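Side-chain contact in fiber protein (Raptor adenovirus a, PDB 5FLD), which forms the trimeric head of the viral fibre, which probably attaches the virion to a receptor on the host cell: residues Thr57-Ser61 against Ile62-Ile66. The protein carries 2 engineered substitutions. Sequence-based numbering, arbitrary orientation.
Sequences TRVTS and ITITI
With CG1 of V59 anti to the backbone N (chi1 -178°), its other methyl, CG2, lies beside that N and meets CG1 of I64 at 4.0 Å, the two side chains crossing at a slant. I62 sets CG1 between its own N and carbonyl carbon (chi1 66°), which brings that methylene to 4.0 Å from CB of V59. Beta-branched V59, I62 and I64 suit extended strands and make an apolar patch; T57 shares this face but keeps a hydroxyl, bonded to water 1. On the other face R58 and T63 run side by side, a non-hydrogen-bonded pair; water 2 links them, 2.8 Å from OG1 of T63 and accepting from NE of R58, whose long chain reaches outward to solvent. Residues 57-66 form the turn end of the hairpin of strands 51-59 and 62-67 in the fibre head, closed by a tight type II' turn from V59 to I62. Backbone bonds join T57 to I64 in both directions, and V59 N gives a nearly straight one to I62 O (2.7 Å). The return bond from I62 N to V59 O is longer, 3.2 Å, and comes from above the carbonyl plane. The turn gives T60 a positive phi (55°), more usual for glycine; its OG1 donates to V59 O from the opposite face, at 2.7 Å, probably offsetting part of that cost. Around the trimer, V59 packs against V59 and T60 of neighbouring subunits.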
ATOM      1  N   THR A  57       0.554 -17.298   7.651  1.00 35.19           N
ATOM      2  CA  THR A  57       1.620 -17.407   8.658  1.00 37.08           C
ATOM      3  C   THR A  57       1.154 -16.686   9.914  1.00 38.62           C
ATOM      4  O   THR A  57       0.798 -15.513   9.856  1.00 36.04           O
ATOM      5  CB  THR A  57       2.953 -16.856   8.142  1.00 38.03           C
ATOM      6  OG1 THR A  57       3.355 -17.568   6.964  1.00 38.63           O
ATOM      7  CG2 THR A  57       4.061 -17.002   9.205  1.00 42.76           C
ATOM      8  N   ARG A  58       1.135 -17.388  11.055  1.00 39.77           N
ATOM      9  CA  ARG A  58       0.748 -16.783  12.328  1.00 45.14           C
ATOM     10  C   ARG A  58       1.982 -16.140  12.923  1.00 43.90           C
ATOM     11  O   ARG A  58       3.061 -16.724  12.910  1.00 47.15           O
ATOM     12  CB  ARG A  58       0.197 -17.810  13.316  1.00 56.15           C
ATOM     13  CG  ARG A  58      -1.124 -18.435  12.899  1.00 66.16           C
ATOM     14  CD  ARG A  58      -1.452 -19.656  13.762  1.00 78.09           C
ATOM     15  NE  ARG A  58      -2.636 -20.391  13.299  1.00 87.13           N
ATOM     16  CZ  ARG A  58      -3.175 -21.451  13.912  1.00 95.07           C
ATOM     17  NH1 ARG A  58      -2.651 -21.939  15.040  1.00 97.46           N
ATOM     18  NH2 ARG A  58      -4.258 -22.035  13.394  1.00 97.33           N
ATOM     19  N   VAL A  59       1.828 -14.909  13.374  1.00 43.51           N
ATOM     20  CA  VAL A  59       2.896 -14.162  14.023  1.00 45.35           C
ATOM     21  C   VAL A  59       2.240 -13.672  15.316  1.00 48.43           C
ATOM     22  O   VAL A  59       1.741 -12.550  15.392  1.00 45.22           O
ATOM     23  CB  VAL A  59       3.392 -13.012  13.111  1.00 46.14           C
ATOM     24  CG1 VAL A  59       4.549 -12.254  13.745  1.00 49.63           C
ATOM     25  CG2 VAL A  59       3.767 -13.544  11.728  1.00 46.33           C
ATOM     26  N   THR A  60       2.181 -14.563  16.313  1.00 51.99           N
ATOM     27  CA  THR A  60       1.457 -14.324  17.568  1.00 54.17           C
ATOM     28  C   THR A  60      -0.023 -13.948  17.323  1.00 56.18           C
ATOM     29  O   THR A  60      -0.771 -14.762  16.781  1.00 56.52           O
ATOM     30  CB  THR A  60       2.213 -13.317  18.482  1.00 60.11           C
ATOM     31  OG1 THR A  60       2.055 -11.978  17.996  1.00 65.92           O
ATOM     32  CG2 THR A  60       3.710 -13.661  18.554  1.00 59.86           C
ATOM     33  N   SER A  61      -0.436 -12.725  17.667  1.00 56.17           N
ATOM     34  CA  SER A  61      -1.843 -12.324  17.538  1.00 59.07           C
ATOM     35  C   SER A  61      -2.296 -11.976  16.108  1.00 60.62           C
ATOM     36  O   SER A  61      -3.498 -11.805  15.873  1.00 63.83           O
ATOM     37  CB  SER A  61      -2.134 -11.123  18.448  1.00 63.45           C
ATOM     38  OG  SER A  61      -1.264 -10.042  18.149  1.00 68.82           O
ATOM     39  N   ILE A  62      -1.356 -11.837  15.172  1.00 50.89           N
ATOM     40  CA  ILE A  62      -1.719 -11.548  13.773  1.00 49.66           C
ATOM     41  C   ILE A  62      -1.390 -12.719  12.852  1.00 44.09           C
ATOM     42  O   ILE A  62      -0.565 -13.578  13.174  1.00 44.91           O
ATOM     43  CB  ILE A  62      -1.073 -10.249  13.246  1.00 50.33           C
ATOM     44  CG1 ILE A  62       0.454 -10.349  13.153  1.00 52.04           C
ATOM     45  CG2 ILE A  62      -1.466  -9.059  14.123  1.00 54.03           C
ATOM     46  CD1 ILE A  62       1.079  -9.153  12.470  1.00 54.08           C
ATOM     47  N   THR A  63      -2.071 -12.742  11.710  1.00 41.36           N
ATOM     48  CA  THR A  63      -1.803 -13.684  10.637  1.00 37.44           C
ATOM     49  C   THR A  63      -1.531 -12.893   9.379  1.00 36.55           C
ATOM     50  O   THR A  63      -2.202 -11.898   9.116  1.00 34.91           O
ATOM     51  CB  THR A  63      -3.009 -14.606  10.415  1.00 42.78           C
ATOM     52  OG1 THR A  63      -3.213 -15.382  11.601  1.00 44.41           O
ATOM     53  CG2 THR A  63      -2.798 -15.546   9.222  1.00 44.08           C
ATOM     54  N   ILE A  64      -0.513 -13.341   8.656  1.00 34.67           N
ATOM     55  CA  ILE A  64      -0.086 -12.761   7.392  1.00 32.77           C
ATOM     56  C   ILE A  64      -0.467 -13.781   6.351  1.00 34.15           C
ATOM     57  O   ILE A  64      -0.062 -14.948   6.436  1.00 34.65           O
ATOM     58  CB  ILE A  64       1.444 -12.544   7.302  1.00 36.72           C
ATOM     59  CG1 ILE A  64       1.997 -11.813   8.525  1.00 40.49           C
ATOM     60  CG2 ILE A  64       1.808 -11.875   5.966  1.00 34.68           C
ATOM     61  CD1 ILE A  64       1.524 -10.421   8.696  1.00 43.88           C
ATOM     62  N   THR A  65      -1.235 -13.347   5.358  1.00 29.18           N
ATOM     63  CA  THR A  65      -1.609 -14.225   4.294  1.00 29.57           C
ATOM     64  C   THR A  65      -1.003 -13.765   2.977  1.00 30.65           C
ATOM     65  O   THR A  65      -1.100 -12.579   2.604  1.00 29.20           O
ATOM     66  CB  THR A  65      -3.141 -14.327   4.185  1.00 30.22           C
ATOM     67  OG1 THR A  65      -3.693 -14.818   5.412  1.00 33.17           O
ATOM     68  CG2 THR A  65      -3.518 -15.236   3.062  1.00 32.21           C
ATOM     69  N   ILE A  66      -0.368 -14.691   2.275  1.00 28.55           N
ATOM     70  CA  ILE A  66       0.220 -14.404   0.981  1.00 30.58           C
ATOM     71  C   ILE A  66      -0.506 -15.186  -0.072  1.00 31.48           C
ATOM     72  O   ILE A  66      -0.625 -16.395   0.033  1.00 32.75           O
ATOM     73  CB  ILE A  66       1.705 -14.828   0.913  1.00 32.71           C
ATOM     74  CG1 ILE A  66       2.500 -14.169   2.035  1.00 41.53           C
ATOM     75  CG2 ILE A  66       2.293 -14.568  -0.458  1.00 34.00           C
ATOM     76  CD1 ILE A  66       2.700 -12.710   1.856  1.00 43.20           C
TER
HETATM   77  O   HOH W   1       2.344 -16.626   4.603  1.00 44.04           O
HETATM   78  O   HOH W   2      -4.100 -18.062  11.690  1.00 54.88           O